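Local coordinates for probable sulfate-binding lipoprotein SubI (PDB 6DDN) that probably binds sulfate outside the cell membrane as the solute-binding lipoprotein of a bacterial sulfate transport system, at residues L160-S174 against T205-G218. Numbering follows the deposited sequence. Where two conformers were deposited one is given.
Sequences LLRPGIEVITPSPLS and TLVNEHVKLRPGSG. With SO4 (sulfate ion), chain C.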
loop_
_atom_site.group_PDB
_atom_site.type_symbol
_atom_site.label_atom_id
_atom_site.label_comp_id
_atom_site.label_asym_id
_atom_site.label_seq_id
_atom_site.Cartn_x
_atom_site.Cartn_y
_atom_site.Cartn_z
ATOM N N LEU A 160 -8.084 16.003 11.654
ATOM C CA LEU A 160 -6.741 15.667 12.110
ATOM C C LEU A 160 -5.987 16.872 12.654
ATOM O O LEU A 160 -4.955 16.691 13.309
ATOM C CB LEU A 160 -5.929 15.036 10.976
ATOM C CG LEU A 160 -6.481 13.793 10.274
ATOM C CD1 LEU A 160 -5.348 13.004 9.636
ATOM C CD2 LEU A 160 -7.281 12.914 11.224
ATOM N N LEU A 161 -6.470 18.086 12.397
ATOM C CA LEU A 161 -5.870 19.307 12.915
ATOM C C LEU A 161 -6.591 19.833 14.146
ATOM O O LEU A 161 -6.384 20.989 14.526
ATOM C CB LEU A 161 -5.849 20.386 11.831
ATOM C CG LEU A 161 -4.992 20.109 10.601
ATOM C CD1 LEU A 161 -4.947 21.333 9.703
ATOM C CD2 LEU A 161 -3.595 19.698 11.021
ATOM N N ARG A 162 -7.436 19.024 14.767
ATOM C CA ARG A 162 -8.126 19.489 15.955
ATOM C C ARG A 162 -7.193 19.441 17.164
ATOM O O ARG A 162 -6.253 18.643 17.198
ATOM C CB ARG A 162 -9.370 18.646 16.210
ATOM C CG ARG A 162 -10.603 19.163 15.488
ATOM C CD ARG A 162 -11.616 18.058 15.255
ATOM N NE ARG A 162 -11.929 17.350 16.491
ATOM C CZ ARG A 162 -12.664 16.246 16.553
ATOM N NH1 ARG A 162 -13.167 15.717 15.445
ATOM N NH2 ARG A 162 -12.895 15.668 17.723
ATOM N N PRO A 163 -7.423 20.300 18.156
ATOM C CA PRO A 163 -6.507 20.366 19.303
ATOM C C PRO A 163 -6.421 19.034 20.033
ATOM O O PRO A 163 -7.436 18.446 20.413
ATOM C CB PRO A 163 -7.128 21.451 20.191
ATOM C CG PRO A 163 -7.976 22.263 19.276
ATOM C CD PRO A 163 -8.477 21.328 18.223
ATOM N N GLY A 164 -5.192 18.560 20.225
ATOM C CA GLY A 164 -4.945 17.362 20.996
ATOM C C GLY A 164 -5.022 16.061 20.229
ATOM O O GLY A 164 -4.747 15.004 20.811
ATOM N N ILE A 165 -5.388 16.095 18.953
ATOM C CA ILE A 165 -5.469 14.880 18.150
ATOM C C ILE A 165 -4.064 14.510 17.691
ATOM O O ILE A 165 -3.393 15.297 17.014
ATOM C CB ILE A 165 -6.409 15.068 16.950
ATOM C CG1 ILE A 165 -7.858 15.217 17.421
ATOM C CG2 ILE A 165 -6.285 13.901 15.983
ATOM C CD1 ILE A 165 -8.354 14.048 18.236
ATOM N N GLU A 166 -3.609 13.318 18.070
ATOM C CA GLU A 166 -2.333 12.797 17.603
ATOM C C GLU A 166 -2.573 11.840 16.448
ATOM O O GLU A 166 -3.372 10.905 16.563
ATOM C CB GLU A 166 -1.559 12.078 18.709
ATOM C CG GLU A 166 -0.264 11.468 18.183
ATOM C CD GLU A 166 0.425 10.557 19.175
ATOM O OE1 GLU A 166 -0.154 10.285 20.249
ATOM O OE2 GLU A 166 1.554 10.113 18.874
ATOM N N VAL A 167 -1.873 12.074 15.345
ATOM C CA VAL A 167 -1.967 11.243 14.155
ATOM C C VAL A 167 -0.805 10.262 14.160
ATOM O O VAL A 167 0.347 10.653 14.393
ATOM C CB VAL A 167 -1.959 12.099 12.879
ATOM C CG1 VAL A 167 -1.782 11.221 11.653
ATOM C CG2 VAL A 167 -3.238 12.918 12.786
ATOM N N ILE A 168 -1.104 8.990 13.917
ATOM C CA ILE A 168 -0.089 7.959 13.760
ATOM C C ILE A 168 0.097 7.712 12.271
ATOM O O ILE A 168 -0.853 7.336 11.572
ATOM C CB ILE A 168 -0.478 6.666 14.493
ATOM C CG1 ILE A 168 -0.783 6.959 15.961
ATOM C CG2 ILE A 168 0.632 5.637 14.377
ATOM C CD1 ILE A 168 0.348 7.649 16.692
ATOM N N THR A 169 1.319 7.933 11.781
ATOM C CA THR A 169 1.667 7.697 10.388
ATOM C C THR A 169 3.163 7.423 10.318
ATOM O O THR A 169 3.937 8.058 11.050
ATOM C CB THR A 169 1.295 8.884 9.488
ATOM O OG1 THR A 169 1.716 8.625 8.143
ATOM C CG2 THR A 169 1.941 10.168 9.986
ATOM N N PRO A 170 3.599 6.483 9.474
ATOM C CA PRO A 170 5.023 6.115 9.456
ATOM C C PRO A 170 5.920 7.161 8.810
ATOM O O PRO A 170 5.471 8.252 8.443
ATOM C CB PRO A 170 5.032 4.804 8.659
ATOM C CG PRO A 170 3.824 4.878 7.806
ATOM C CD PRO A 170 2.791 5.605 8.615
ATOM N N SER A 171 7.203 6.824 8.670
ATOM C CA SER A 171 8.247 7.699 8.146
ATOM C C SER A 171 8.383 7.514 6.640
ATOM O O SER A 171 8.454 6.373 6.167
ATOM C CB SER A 171 9.579 7.405 8.820
ATOM O OG SER A 171 10.555 8.367 8.462
ATOM N N PRO A 172 8.427 8.598 5.856
ATOM C CA PRO A 172 8.566 8.449 4.399
ATOM C C PRO A 172 9.941 7.976 3.965
ATOM O O PRO A 172 10.135 7.701 2.774
ATOM C CB PRO A 172 8.273 9.862 3.867
ATOM C CG PRO A 172 7.751 10.645 5.046
ATOM C CD PRO A 172 8.346 10.010 6.254
ATOM N N LEU A 173 10.898 7.876 4.888
ATOM C CA LEU A 173 12.227 7.403 4.524
ATOM C C LEU A 173 12.229 5.900 4.291
ATOM O O LEU A 173 12.943 5.399 3.417
ATOM C CB LEU A 173 13.230 7.773 5.613
ATOM C CG LEU A 173 13.529 9.254 5.842
ATOM C CD1 LEU A 173 14.947 9.423 6.360
ATOM C CD2 LEU A 173 13.324 10.057 4.569
ATOM N N SER A 174 11.432 5.165 5.066
ATOM C CA SER A 174 11.416 3.713 4.998
ATOM C C SER A 174 10.096 3.135 4.517
ATOM O O SER A 174 10.078 1.993 4.048
ATOM C CB SER A 174 11.742 3.114 6.373
ATOM O OG SER A 174 10.928 3.695 7.378
ATOM N N THR A 205 1.122 21.731 9.007
ATOM C CA THR A 205 0.482 21.760 10.317
ATOM C C THR A 205 0.179 20.354 10.817
ATOM O O THR A 205 0.265 20.084 12.020
ATOM C CB THR A 205 -0.794 22.596 10.255
ATOM O OG1 THR A 205 -0.513 23.843 9.610
ATOM C CG2 THR A 205 -1.323 22.867 11.653
ATOM N N LEU A 206 -0.171 19.443 9.908
ATOM C CA LEU A 206 -0.464 18.073 10.312
ATOM C C LEU A 206 0.771 17.394 10.887
ATOM O O LEU A 206 0.721 16.793 11.966
ATOM C CB LEU A 206 -1.013 17.284 9.122
ATOM C CG LEU A 206 -1.200 15.781 9.335
ATOM C CD1 LEU A 206 -2.375 15.513 10.261
ATOM C CD2 LEU A 206 -1.386 15.068 8.004
ATOM N N VAL A 207 1.900 17.491 10.183
ATOM C CA VAL A 207 3.102 16.779 10.608
ATOM C C VAL A 207 3.684 17.406 11.869
ATOM O O VAL A 207 3.941 16.714 12.861
ATOM C CB VAL A 207 4.135 16.745 9.467
ATOM C CG1 VAL A 207 5.471 16.233 9.981
ATOM C CG2 VAL A 207 3.629 15.873 8.321
ATOM N N ASN A 208 3.893 18.724 11.854
ATOM C CA ASN A 208 4.607 19.370 12.953
ATOM C C ASN A 208 3.829 19.276 14.258
ATOM O O ASN A 208 4.390 18.919 15.301
ATOM C CB ASN A 208 4.893 20.831 12.604
ATOM C CG ASN A 208 5.979 20.977 11.561
ATOM O OD1 ASN A 208 6.780 20.067 11.352
ATOM N ND2 ASN A 208 6.014 22.128 10.900
ATOM N N GLU A 209 2.536 19.591 14.225
ATOM C CA GLU A 209 1.781 19.724 15.462
ATOM C C GLU A 209 0.944 18.498 15.811
ATOM O O GLU A 209 0.352 18.471 16.894
ATOM C CB GLU A 209 0.884 20.970 15.402
ATOM C CG GLU A 209 1.555 22.177 14.739
ATOM C CD GLU A 209 0.846 23.492 15.029
ATOM O OE1 GLU A 209 1.488 24.557 14.933
ATOM O OE2 GLU A 209 -0.348 23.465 15.370
ATOM N N HIS A 210 0.890 17.480 14.948
ATOM C CA HIS A 210 0.085 16.298 15.242
ATOM C C HIS A 210 0.770 14.970 14.967
ATOM O O HIS A 210 0.138 13.926 15.160
ATOM C CB HIS A 210 -1.231 16.329 14.459
ATOM C CG HIS A 210 -2.021 17.574 14.679
ATOM N ND1 HIS A 210 -2.883 17.728 15.744
ATOM C CD2 HIS A 210 -2.071 18.729 13.980
ATOM C CE1 HIS A 210 -3.433 18.928 15.687
ATOM N NE2 HIS A 210 -2.960 19.550 14.624
ATOM N N VAL A 211 2.018 14.967 14.513
ATOM C CA VAL A 211 2.787 13.740 14.354
ATOM C C VAL A 211 4.064 13.886 15.166
ATOM O O VAL A 211 4.858 14.804 14.925
ATOM C CB VAL A 211 3.102 13.439 12.882
ATOM C CG1 VAL A 211 3.751 12.065 12.754
ATOM C CG2 VAL A 211 1.834 13.516 12.041
ATOM N N LYS A 212 4.245 13.003 16.139
ATOM C CA LYS A 212 5.479 12.920 16.908
ATOM C C LYS A 212 6.167 11.574 16.770
ATOM O O LYS A 212 7.395 11.522 16.668
ATOM C CB LYS A 212 5.204 13.206 18.393
ATOM C CG LYS A 212 6.446 13.160 19.271
ATOM C CD LYS A 212 7.476 14.189 18.826
ATOM C CE LYS A 212 8.415 14.551 19.961
ATOM N NZ LYS A 212 8.946 13.335 20.634
ATOM N N LEU A 213 5.407 10.483 16.759
ATOM C CA LEU A 213 5.971 9.164 16.531
ATOM C C LEU A 213 6.290 8.977 15.052
ATOM O O LEU A 213 5.559 9.454 14.178
ATOM C CB LEU A 213 5.003 8.080 17.004
ATOM C CG LEU A 213 4.641 8.101 18.489
ATOM C CD1 LEU A 213 3.692 6.963 18.828
ATOM C CD2 LEU A 213 5.897 8.029 19.344
ATOM N N ARG A 214 7.390 8.283 14.776
ATOM C CA ARG A 214 7.851 8.032 13.410
ATOM C C ARG A 214 8.133 6.544 13.241
ATOM O O ARG A 214 9.293 6.128 13.136
ATOM C CB ARG A 214 9.098 8.863 13.096
ATOM C CG ARG A 214 8.845 10.216 12.425
ATOM C CD ARG A 214 8.146 10.103 11.068
ATOM N NE ARG A 214 8.592 11.158 10.156
ATOM C CZ ARG A 214 7.843 11.697 9.197
ATOM N NH1 ARG A 214 6.597 11.285 9.012
ATOM N NH2 ARG A 214 8.343 12.651 8.420
ATOM N N PRO A 215 7.094 5.709 13.213
ATOM C CA PRO A 215 7.313 4.275 12.997
ATOM C C PRO A 215 7.843 3.999 11.596
ATOM O O PRO A 215 7.630 4.762 10.652
ATOM C CB PRO A 215 5.922 3.664 13.198
ATOM C CG PRO A 215 4.978 4.779 12.929
ATOM C CD PRO A 215 5.667 6.025 13.398
ATOM N N GLY A 216 8.549 2.871 11.475
ATOM C CA GLY A 216 9.242 2.567 10.235
ATOM C C GLY A 216 8.348 2.116 9.102
ATOM O O GLY A 216 8.677 2.336 7.932
ATOM N N SER A 217 7.217 1.488 9.414
ATOM C CA SER A 217 6.356 0.938 8.378
ATOM C C SER A 217 4.901 1.056 8.809
ATOM O O SER A 217 4.592 1.318 9.974
ATOM C CB SER A 217 6.716 -0.520 8.074
ATOM O OG SER A 217 6.468 -1.357 9.190
ATOM N N GLY A 218 4.004 0.859 7.839
ATOM C CA GLY A 218 2.582 0.892 8.144
ATOM C C GLY A 218 2.182 -0.166 9.154
ATOM O O GLY A 218 1.311 0.063 9.996
HETATM S S SO4 C . 4.855 0.080 4.121
HETATM O O1 SO4 C . 5.751 -1.040 3.847
HETATM O O2 SO4 C . 3.488 -0.419 4.251
HETATM O O3 SO4 C . 5.247 0.740 5.362
HETATM O O4 SO4 C . 4.928 1.036 3.022
HETATM O O HOH W 1 2.810 9.251 14.437
#
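The imidazole of His-210 fills the loop 160-166, which folds back through a type II beta turn from Arg-162 to Ile-165. With CG beside its backbone N (chi1 -55°), the imidazole slides beneath Leu-160 O, which lies 3.3 Å above the ring plane, over its centre. In that plane His-210 ND1 donates to Ile-165 O (2.8 Å, 153° at the hydrogen), which fixes the ring's rotation. The side chain of Leu-161 crosses the ring at about a right angle, its CD2 3.5 Å from His-210 CD2. The residue is also gripped by its backbone, since His-210 O accepts a nearly straight bond from Val-167 N (2.7 Å).

Farther along, a water bridges the two segments, donating to Val-167 O and Leu-213 O. Ser-171 N then bonds Pro-215 O at 2.9 Å. Ser-174, its OG held between backbone N and carbonyl carbon (chi1 51°), reaches a lone pair of Gly-216 O.

Apolar contacts fill in between: Leu-206 CD1 wedges against Leu-160 CB and Val-167 CG2, and Thr-169 CG2 meets both methyls of Val-211. Arg-214, bent at chi2 and chi3, lays one guanidinium face over Pro-172 CD, 3.2 Å from the plane.

Gly-218 N, at the start of helix 218-227, binds a sulfate ion also held by Ser-175, Ser-177, Tyr-236 and Ala-60, consistent with the family's ligand site. The contact thus ties the end of helix 196-210 and the loop leading to helix 218-227 alongside strand 167-168, which pairs in parallel with strand 232-236.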